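PDB 2JAF: halorhodopsin from Halobacterium salinarum, which pumps chloride ions across the cell membrane, driven by the light that its bound retinal absorbs. Local coordinates for residues A[90-95]-A[156-161]; A[45-50]-A[245-250]; A[30-35]-A[230-235]. The protein carries 2 engineered substitutions. One frame throughout, in Å; residues are numbered along the deposited sequence.

Interaction 1 of 3, residues A[90-95]-A[156-161]. With BOG (octyl beta-D-glucopyranoside), chain F.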
loop_
_atom_site.group_PDB
_atom_site.type_symbol
_atom_site.label_atom_id
_atom_site.label_comp_id
_atom_site.label_asym_id
_atom_site.label_seq_id
_atom_site.Cartn_x
_atom_site.Cartn_y
_atom_site.Cartn_z
ATOM N N GLU A 90 7.695 16.238 20.270
ATOM C CA GLU A 90 7.946 16.467 21.682
ATOM C C GLU A 90 8.010 15.140 22.425
ATOM O O GLU A 90 7.063 14.362 22.388
ATOM C CB GLU A 90 6.844 17.333 22.286
ATOM C CG GLU A 90 7.112 17.720 23.726
ATOM C CD GLU A 90 6.081 18.693 24.259
ATOM O OE1 GLU A 90 5.916 19.773 23.654
ATOM O OE2 GLU A 90 5.439 18.375 25.282
ATOM N N MET A 91 9.122 14.884 23.106
ATOM C CA MET A 91 9.272 13.632 23.845
ATOM C C MET A 91 8.455 13.653 25.131
ATOM O O MET A 91 8.401 14.666 25.832
ATOM C CB MET A 91 10.752 13.372 24.146
ATOM C CG MET A 91 11.594 13.168 22.896
ATOM S SD MET A 91 11.058 11.727 21.917
ATOM C CE MET A 91 9.897 12.470 20.768
ATOM N N PRO A 92 7.801 12.528 25.456
ATOM C CA PRO A 92 6.959 12.357 26.648
ATOM C C PRO A 92 7.726 12.153 27.946
ATOM O O PRO A 92 8.915 11.844 27.931
ATOM C CB PRO A 92 6.126 11.130 26.296
ATOM C CG PRO A 92 7.116 10.293 25.549
ATOM C CD PRO A 92 7.777 11.310 24.624
ATOM N N ALA A 93 7.028 12.325 29.067
ATOM C CA ALA A 93 7.622 12.143 30.387
ATOM C C ALA A 93 8.304 10.779 30.464
ATOM O O ALA A 93 7.784 9.782 29.951
ATOM C CB ALA A 93 6.543 12.247 31.461
ATOM N N GLY A 94 9.462 10.739 31.113
ATOM C CA GLY A 94 10.187 9.487 31.237
ATOM C C GLY A 94 11.334 9.381 30.251
ATOM O O GLY A 94 12.334 8.724 30.525
ATOM N N HIS A 95 11.186 10.025 29.095
ATOM C CA HIS A 95 12.219 10.014 28.066
ATOM C C HIS A 95 13.378 10.885 28.535
ATOM O O HIS A 95 13.173 11.850 29.274
ATOM C CB HIS A 95 11.649 10.554 26.746
ATOM C CG HIS A 95 12.592 10.452 25.585
ATOM N ND1 HIS A 95 13.683 11.282 25.435
ATOM C CD2 HIS A 95 12.598 9.623 24.514
ATOM C CE1 HIS A 95 14.320 10.968 24.320
ATOM N NE2 HIS A 95 13.683 9.965 23.742
ATOM N N SER A 156 2.035 10.758 23.446
ATOM C CA SER A 156 1.279 10.781 24.696
ATOM C C SER A 156 1.957 10.110 25.883
ATOM O O SER A 156 1.883 10.614 27.008
ATOM C CB SER A 156 -0.126 10.191 24.490
ATOM O OG SER A 156 -0.077 8.804 24.201
ATOM N N ALA A 157 2.620 8.982 25.644
ATOM C CA ALA A 157 3.298 8.274 26.715
ATOM C C ALA A 157 4.463 7.434 26.206
ATOM O O ALA A 157 4.397 6.861 25.121
ATOM C CB ALA A 157 2.296 7.383 27.471
ATOM N N LEU A 158 5.526 7.370 26.999
ATOM C CA LEU A 158 6.714 6.600 26.656
ATOM C C LEU A 158 6.344 5.130 26.441
ATOM O O LEU A 158 6.860 4.470 25.538
ATOM C CB LEU A 158 7.757 6.726 27.779
ATOM C CG LEU A 158 9.177 6.215 27.510
ATOM C CD1 LEU A 158 9.765 6.931 26.293
ATOM C CD2 LEU A 158 10.053 6.456 28.739
ATOM N N LEU A 159 5.434 4.629 27.269
ATOM C CA LEU A 159 4.977 3.247 27.172
ATOM C C LEU A 159 4.536 2.846 25.758
ATOM O O LEU A 159 4.918 1.790 25.247
ATOM C CB LEU A 159 3.806 3.024 28.131
ATOM C CG LEU A 159 2.996 1.744 27.899
ATOM C CD1 LEU A 159 3.878 0.535 28.166
ATOM C CD2 LEU A 159 1.765 1.732 28.802
ATOM N N PHE A 160 3.722 3.684 25.130
ATOM C CA PHE A 160 3.230 3.377 23.794
ATOM C C PHE A 160 4.307 3.445 22.716
ATOM O O PHE A 160 4.254 2.694 21.740
ATOM C CB PHE A 160 2.052 4.288 23.452
ATOM C CG PHE A 160 0.865 4.087 24.354
ATOM C CD1 PHE A 160 0.225 2.855 24.408
ATOM C CD2 PHE A 160 0.398 5.123 25.159
ATOM C CE1 PHE A 160 -0.871 2.652 25.255
ATOM C CE2 PHE A 160 -0.697 4.934 26.011
ATOM C CZ PHE A 160 -1.331 3.702 26.061
ATOM N N ARG A 161 5.286 4.332 22.886
ATOM C CA ARG A 161 6.376 4.425 21.915
ATOM C C ARG A 161 7.099 3.076 21.885
ATOM O O ARG A 161 7.355 2.518 20.818
ATOM C CB ARG A 161 7.372 5.526 22.305
ATOM C CG ARG A 161 6.840 6.947 22.174
ATOM C CD ARG A 161 7.893 7.975 22.585
ATOM N NE ARG A 161 9.069 7.997 21.706
ATOM C CZ ARG A 161 9.124 8.628 20.535
ATOM N NH1 ARG A 161 8.069 9.297 20.087
ATOM N NH2 ARG A 161 10.238 8.601 19.809
HETATM C C1 BOG F . 13.505 4.377 28.417
HETATM O O1 BOG F . 12.325 3.608 28.166
HETATM C C2 BOG F . 13.468 5.710 27.598
HETATM O O2 BOG F . 13.357 5.421 26.200
HETATM C C3 BOG F . 14.760 6.533 27.899
HETATM O O3 BOG F . 14.757 7.753 27.162
HETATM C C4 BOG F . 14.821 6.822 29.419
HETATM O O4 BOG F . 15.989 7.583 29.744
HETATM C C5 BOG F . 14.826 5.475 30.217
HETATM O O5 BOG F . 13.631 4.697 29.867
HETATM C C6 BOG F . 14.861 5.739 31.734
HETATM O O6 BOG F . 13.593 6.175 32.235
HETATM C "C1'" BOG F . 12.312 2.376 28.886
HETATM C "C2'" BOG F . 11.382 1.403 28.210
HETATM C "C3'" BOG F . 12.205 0.378 27.477
HETATM C "C4'" BOG F . 11.352 -0.653 26.767
HETATM C "C5'" BOG F . 12.226 -1.664 26.039
HETATM C "C6'" BOG F . 11.405 -2.471 25.048
HETATM C "C7'" BOG F . 12.240 -3.478 24.311
HETATM C "C8'" BOG F . 11.380 -4.253 23.340
HETATM O O HOH W 1 5.343 8.933 29.444
#

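Interaction 2 of 3, residues A[45-50]-A[245-250]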
loop_
_atom_site.group_PDB
_atom_site.type_symbol
_atom_site.label_atom_id
_atom_site.label_comp_id
_atom_site.label_asym_id
_atom_site.label_seq_id
_atom_site.Cartn_x
_atom_site.Cartn_y
_atom_site.Cartn_z
ATOM N N LEU A 45 23.301 4.428 -11.876
ATOM C CA LEU A 45 24.072 4.445 -13.111
ATOM C C LEU A 45 24.888 3.164 -13.280
ATOM O O LEU A 45 24.963 2.609 -14.378
ATOM C CB LEU A 45 24.981 5.677 -13.142
ATOM C CG LEU A 45 24.205 7.002 -13.195
ATOM C CD1 LEU A 45 25.175 8.169 -13.344
ATOM C CD2 LEU A 45 23.225 6.975 -14.371
ATOM N N VAL A 46 25.487 2.691 -12.193
ATOM C CA VAL A 46 26.277 1.463 -12.236
ATOM C C VAL A 46 25.394 0.262 -12.567
ATOM O O VAL A 46 25.755 -0.577 -13.393
ATOM C CB VAL A 46 26.986 1.205 -10.884
ATOM C CG1 VAL A 46 27.590 -0.195 -10.864
ATOM C CG2 VAL A 46 28.074 2.247 -10.664
ATOM N N PHE A 47 24.232 0.188 -11.928
ATOM C CA PHE A 47 23.313 -0.918 -12.157
ATOM C C PHE A 47 22.728 -0.922 -13.569
ATOM O O PHE A 47 22.608 -1.979 -14.190
ATOM C CB PHE A 47 22.180 -0.895 -11.125
ATOM C CG PHE A 47 22.650 -1.047 -9.697
ATOM C CD1 PHE A 47 23.944 -1.481 -9.411
ATOM C CD2 PHE A 47 21.788 -0.771 -8.638
ATOM C CE1 PHE A 47 24.372 -1.638 -8.091
ATOM C CE2 PHE A 47 22.205 -0.926 -7.317
ATOM C CZ PHE A 47 23.498 -1.360 -7.042
ATOM N N VAL A 48 22.349 0.251 -14.072
ATOM C CA VAL A 48 21.798 0.331 -15.422
ATOM C C VAL A 48 22.837 -0.241 -16.376
ATOM O O VAL A 48 22.517 -1.029 -17.266
ATOM C CB VAL A 48 21.492 1.789 -15.829
ATOM C CG1 VAL A 48 21.076 1.847 -17.299
ATOM C CG2 VAL A 48 20.380 2.345 -14.954
ATOM N N TYR A 49 24.086 0.156 -16.165
ATOM C CA TYR A 49 25.206 -0.304 -16.975
ATOM C C TYR A 49 25.372 -1.822 -16.880
ATOM O O TYR A 49 25.413 -2.515 -17.895
ATOM C CB TYR A 49 26.488 0.389 -16.507
ATOM C CG TYR A 49 27.754 -0.125 -17.151
ATOM C CD1 TYR A 49 27.978 0.026 -18.518
ATOM C CD2 TYR A 49 28.736 -0.758 -16.389
ATOM C CE1 TYR A 49 29.149 -0.440 -19.111
ATOM C CE2 TYR A 49 29.908 -1.229 -16.970
ATOM C CZ TYR A 49 30.109 -1.066 -18.331
ATOM O OH TYR A 49 31.269 -1.532 -18.910
ATOM N N MET A 50 25.465 -2.329 -15.656
ATOM C CA MET A 50 25.633 -3.761 -15.427
ATOM C C MET A 50 24.557 -4.597 -16.104
ATOM O O MET A 50 24.761 -5.777 -16.378
ATOM C CB MET A 50 25.640 -4.058 -13.923
ATOM C CG MET A 50 26.899 -3.597 -13.208
ATOM S SD MET A 50 26.768 -3.753 -11.415
ATOM C CE MET A 50 27.029 -5.531 -11.194
ATOM N N PHE A 245 24.465 -4.324 -1.200
ATOM C CA PHE A 245 23.626 -5.510 -1.296
ATOM C C PHE A 245 23.150 -5.710 -2.732
ATOM O O PHE A 245 23.242 -6.814 -3.279
ATOM C CB PHE A 245 22.416 -5.372 -0.360
ATOM C CG PHE A 245 21.376 -6.442 -0.543
ATOM C CD1 PHE A 245 20.373 -6.304 -1.500
ATOM C CD2 PHE A 245 21.400 -7.591 0.238
ATOM C CE1 PHE A 245 19.407 -7.298 -1.674
ATOM C CE2 PHE A 245 20.440 -8.588 0.071
ATOM C CZ PHE A 245 19.443 -8.440 -0.886
ATOM N N ALA A 246 22.638 -4.639 -3.335
ATOM C CA ALA A 246 22.137 -4.697 -4.711
ATOM C C ALA A 246 23.256 -5.019 -5.693
ATOM O O ALA A 246 23.046 -5.748 -6.662
ATOM C CB ALA A 246 21.476 -3.372 -5.088
ATOM N N PHE A 247 24.443 -4.478 -5.443
ATOM C CA PHE A 247 25.585 -4.734 -6.319
ATOM C C PHE A 247 25.938 -6.219 -6.333
ATOM O O PHE A 247 26.130 -6.819 -7.390
ATOM C CB PHE A 247 26.809 -3.939 -5.859
ATOM C CG PHE A 247 28.049 -4.236 -6.661
ATOM C CD1 PHE A 247 28.168 -3.779 -7.970
ATOM C CD2 PHE A 247 29.068 -5.018 -6.127
ATOM C CE1 PHE A 247 29.289 -4.098 -8.741
ATOM C CE2 PHE A 247 30.193 -5.343 -6.887
ATOM C CZ PHE A 247 30.303 -4.882 -8.198
ATOM N N ILE A 248 26.035 -6.804 -5.144
ATOM C CA ILE A 248 26.373 -8.219 -5.010
ATOM C C ILE A 248 25.330 -9.100 -5.680
ATOM O O ILE A 248 25.672 -10.054 -6.388
ATOM C CB ILE A 248 26.494 -8.606 -3.522
ATOM C CG1 ILE A 248 27.693 -7.879 -2.903
ATOM C CG2 ILE A 248 26.626 -10.129 -3.378
ATOM C CD1 ILE A 248 27.812 -8.040 -1.399
ATOM N N LEU A 249 24.056 -8.782 -5.454
ATOM C CA LEU A 249 22.968 -9.551 -6.043
ATOM C C LEU A 249 22.971 -9.462 -7.570
ATOM O O LEU A 249 22.933 -10.484 -8.261
ATOM C CB LEU A 249 21.627 -9.068 -5.478
ATOM C CG LEU A 249 20.292 -9.515 -6.085
ATOM C CD1 LEU A 249 20.339 -10.961 -6.539
ATOM C CD2 LEU A 249 19.201 -9.302 -5.039
ATOM N N LEU A 250 23.036 -8.240 -8.091
ATOM C CA LEU A 250 23.023 -8.020 -9.531
ATOM C C LEU A 250 24.226 -8.640 -10.245
ATOM O O LEU A 250 24.079 -9.255 -11.306
ATOM C CB LEU A 250 22.958 -6.518 -9.819
ATOM C CG LEU A 250 22.752 -6.106 -11.279
ATOM C CD1 LEU A 250 21.558 -6.849 -11.864
ATOM C CD2 LEU A 250 22.527 -4.605 -11.347
#

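Interaction 3 of 3, residues A[30-35]-A[230-235]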
loop_
_atom_site.group_PDB
_atom_site.type_symbol
_atom_site.label_atom_id
_atom_site.label_comp_id
_atom_site.label_asym_id
_atom_site.label_seq_id
_atom_site.Cartn_x
_atom_site.Cartn_y
_atom_site.Cartn_z
ATOM N N SER A 30 23.672 17.427 7.576
ATOM C CA SER A 30 23.523 17.640 6.141
ATOM C C SER A 30 24.320 16.653 5.293
ATOM O O SER A 30 23.796 16.094 4.328
ATOM C CB SER A 30 23.940 19.066 5.772
ATOM O OG SER A 30 23.093 20.006 6.403
ATOM N N SER A 31 25.582 16.439 5.652
ATOM C CA SER A 31 26.430 15.527 4.889
ATOM C C SER A 31 25.905 14.091 4.855
ATOM O O SER A 31 26.035 13.409 3.840
ATOM C CB SER A 31 27.869 15.555 5.432
ATOM O OG SER A 31 27.915 15.288 6.826
ATOM N N SER A 32 25.306 13.638 5.952
ATOM C CA SER A 32 24.774 12.278 6.022
ATOM C C SER A 32 23.664 12.057 4.995
ATOM O O SER A 32 23.358 10.919 4.632
ATOM C CB SER A 32 24.234 11.985 7.427
ATOM O OG SER A 32 23.030 12.691 7.673
ATOM N N LEU A 33 23.057 13.144 4.528
ATOM C CA LEU A 33 21.985 13.044 3.547
ATOM C C LEU A 33 22.503 13.215 2.117
ATOM O O LEU A 33 22.192 12.411 1.236
ATOM C CB LEU A 33 20.909 14.094 3.842
ATOM C CG LEU A 33 20.380 14.096 5.279
ATOM C CD1 LEU A 33 19.369 15.226 5.449
ATOM C CD2 LEU A 33 19.745 12.745 5.600
ATOM N N TRP A 34 23.294 14.257 1.880
ATOM C CA TRP A 34 23.831 14.490 0.540
ATOM C C TRP A 34 24.717 13.349 0.072
ATOM O O TRP A 34 24.728 13.013 -1.111
ATOM C CB TRP A 34 24.632 15.794 0.490
ATOM C CG TRP A 34 23.772 17.014 0.401
ATOM C CD1 TRP A 34 23.656 18.007 1.333
ATOM C CD2 TRP A 34 22.891 17.365 -0.674
ATOM N NE1 TRP A 34 22.753 18.956 0.904
ATOM C CE2 TRP A 34 22.269 18.587 -0.323
ATOM C CE3 TRP A 34 22.564 16.768 -1.899
ATOM C CZ2 TRP A 34 21.339 19.223 -1.155
ATOM C CZ3 TRP A 34 21.637 17.401 -2.727
ATOM C CH2 TRP A 34 21.036 18.617 -2.348
ATOM N N VAL A 35 25.453 12.752 1.001
ATOM C CA VAL A 35 26.342 11.654 0.653
ATOM C C VAL A 35 25.568 10.523 -0.020
ATOM O O VAL A 35 26.041 9.942 -0.996
ATOM C CB VAL A 35 27.086 11.102 1.900
ATOM C CG1 VAL A 35 26.093 10.550 2.910
ATOM C CG2 VAL A 35 28.063 10.014 1.483
ATOM N N THR A 230 22.969 9.992 14.701
ATOM C CA THR A 230 21.952 8.976 14.442
ATOM C C THR A 230 21.700 8.898 12.935
ATOM O O THR A 230 21.561 7.816 12.365
ATOM C CB THR A 230 20.625 9.322 15.161
ATOM O OG1 THR A 230 20.854 9.408 16.574
ATOM C CG2 THR A 230 19.576 8.253 14.895
ATOM N N SER A 231 21.649 10.058 12.289
ATOM C CA SER A 231 21.423 10.096 10.848
ATOM C C SER A 231 22.541 9.376 10.093
ATOM O O SER A 231 22.276 8.583 9.187
ATOM C CB SER A 231 21.310 11.548 10.372
ATOM O OG SER A 231 20.906 11.598 9.012
ATOM N N TRP A 232 23.793 9.633 10.465
ATOM C CA TRP A 232 24.910 8.975 9.792
ATOM C C TRP A 232 24.872 7.456 9.959
ATOM O O TRP A 232 25.238 6.719 9.041
ATOM C CB TRP A 232 26.262 9.511 10.298
ATOM C CG TRP A 232 26.860 10.583 9.399
ATOM C CD1 TRP A 232 26.926 11.924 9.654
ATOM C CD2 TRP A 232 27.410 10.398 8.083
ATOM N NE1 TRP A 232 27.478 12.585 8.580
ATOM C CE2 TRP A 232 27.784 11.673 7.604
ATOM C CE3 TRP A 232 27.621 9.278 7.262
ATOM C CZ2 TRP A 232 28.356 11.864 6.334
ATOM C CZ3 TRP A 232 28.190 9.467 5.996
ATOM C CH2 TRP A 232 28.550 10.754 5.548
ATOM N N ALA A 233 24.426 6.983 11.120
ATOM C CA ALA A 233 24.368 5.544 11.356
ATOM C C ALA A 233 23.418 4.899 10.347
ATOM O O ALA A 233 23.760 3.899 9.711
ATOM C CB ALA A 233 23.909 5.257 12.795
ATOM N N TYR A 234 22.227 5.476 10.202
ATOM C CA TYR A 234 21.239 4.960 9.253
ATOM C C TYR A 234 21.783 5.042 7.819
ATOM O O TYR A 234 21.598 4.122 7.016
ATOM C CB TYR A 234 19.940 5.774 9.329
ATOM C CG TYR A 234 19.076 5.552 10.560
ATOM C CD1 TYR A 234 18.651 4.276 10.922
ATOM C CD2 TYR A 234 18.608 6.637 11.309
ATOM C CE1 TYR A 234 17.774 4.082 11.993
ATOM C CE2 TYR A 234 17.730 6.453 12.380
ATOM C CZ TYR A 234 17.316 5.179 12.715
ATOM O OH TYR A 234 16.423 4.993 13.750
ATOM N N SER A 235 22.443 6.151 7.497
ATOM C CA SER A 235 23.000 6.343 6.163
ATOM C C SER A 235 24.039 5.285 5.839
ATOM O O SER A 235 24.061 4.758 4.732
ATOM C CB SER A 235 23.610 7.740 6.027
ATOM O OG SER A 235 22.586 8.723 6.034
#

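Interaction 1 of 3, residues A[90-95]-A[156-161]
A type II beta turn from P92 to H95 lies against the start of helix 158-180, in the long loop between strands 87-90 and 101-104. H95 N closes the turn on P92 O at 3.1 Å. P92 and L158 bury the largest areas in the contact. The proline ring turns its CG to the helix start, 3.6 Å from L158 N, and the same CG lies 3.8 Å from R161 CD. L158 N does not bond to the turn directly. One water accepts from it at 2.9 Å and donates to A93 O at 2.6 Å. A157 precedes this nitrogen as the N-cap residue.

L158 lies beside the far half of the turn. Its CG is anti to the backbone N (chi1 -169°), which brings CD2 to 3.5 Å from G94 C. G94 has phi 101° and psi -30°, a backbone shape that suits glycine. CD1 of L158 touches H95 CB and lies off the ring edge, near its plane. M91 CG lies over one face of that ring. The opposite face carries O3 of the octyl glucoside, offset toward the rim. The sugar also receives backbone and side-chain bonds from A96 N and W162 NE1.

M91 and R161 cross at about a right angle. The sulfur SD sits 3.8 Å above the plane of the R161 guanidinium, over its centre. The guanidinium nitrogens are tied to carbonyls: NH1 to A152 O and T154 O, NH2 to E219 O. These bonds fix its rotation and leave one face to the thioether. The contact therefore joins turn to helix by apolar packing, a thioether over a guanidinium and one water bridge, while the buried charge of R161 is probably stabilised by carbonyl dipoles rather than by the turn.

Interaction 2 of 3, residues A[45-50]-A[245-250]
A246 and L250, which both touch F47 of helix 27-50, are linked by a helical bond, L250 N to A246 O at 2.9 Å. The contact joins the first and last transmembrane helices of the seven-helix rhodopsin bundle, with the A246 side chain about 10 Å from the retinal. The polar groups of the two segments are largely spent within their own helices, and what crosses between them is apolar. F47 O has a further partner, the indole N-H of W63 on helix 58-82.

The F47 ring reaches across the gap. Its CG is anti to the carbonyl carbon (chi1 -61°), and its far end lands on the other helix, with CE2 3.4 Å from A246 CB. At the near end, F47 CB meets L250 CD2 at 3.7 Å.

M50 packs one turn further on. It crosses F247 at about a right angle, bent at its last torsion, and CE is 3.6 Å from F247 CE1. SD stands 4.7 Å from the centroid of that ring, 68° off its normal. This is an oblique Met-aromatic contact. F47 CE1 comes to the F247 ring at its edge.

The short helix axes are nearly parallel, 5° apart, and 10.9 Å apart at closest approach. Large side chains fill that wide spacing, so the two helices are probably held here mainly by dispersion, with one sulfur-aromatic contact.

Interaction 3 of 3, residues A[30-35]-A[230-235]
S32 is gripped tightly by three residues of helix 227-255, while S31 and V35 meet W232 on a more open side. The indole lies flat against S32. CB stands 3.3 Å from the centroid of its five-membered ring and 3° off the normal, a CH-pi contact over the face. S32 CA sits over the same indole, 3.5 Å from W232 CE2.

On the side of S32 away from the indole is a cluster of serine hydroxyls. S231 OG donates to S32 OG at 2.7 Å, and S32 OG is bonded in turn to L29 O of its own helix. A chi1 of 72° sets S32 OG between its N and its carbonyl carbon, where it can serve both partners. S235 OG donates to S32 O, also at 2.7 Å, from above the carbonyl plane. R108 NH2 binds both S231 OG and S235 OG, so each of these buried hydroxyls has more than one partner, and the nearby positive charge probably polarises them.

The outer side is looser. V35 CG1 meets W232 CH2 at 3.6 Å, obliquely. S31 OG is at the indole edge, in its plane, and bonds to A27 O and L28 O.

The small serines let the first and last helices of the seven-helix bundle, 27-50 and 227-255, pair closely, with axes 8.7 Å apart and crossing at 20°. L33 brings CD2 to S231 OG and also packs on helix 58-82. Y234 packs on helices 193-216 and 106-127. W34 faces F160 of the third subunit.

How the interactions relate
Interactions 2 and 3 join the same two helices, 27-50 and 227-255, with centres about 22 Å apart. In interaction 3, partly buried, the helices run close and are tied by a cluster of buried serines that share an arginine. In interaction 2, a buried contact, they are wider apart, and phenylalanine, leucine and methionine fill the space. Interaction 1 is nested along the chain inside the loops that both close. It lies toward the surface, about 26 Å from the chain centre, and joins an irregular loop to a helix start through proline, water and detergent. It sits on the opposite side of the centre from interaction 2, their centres about 42 Å apart.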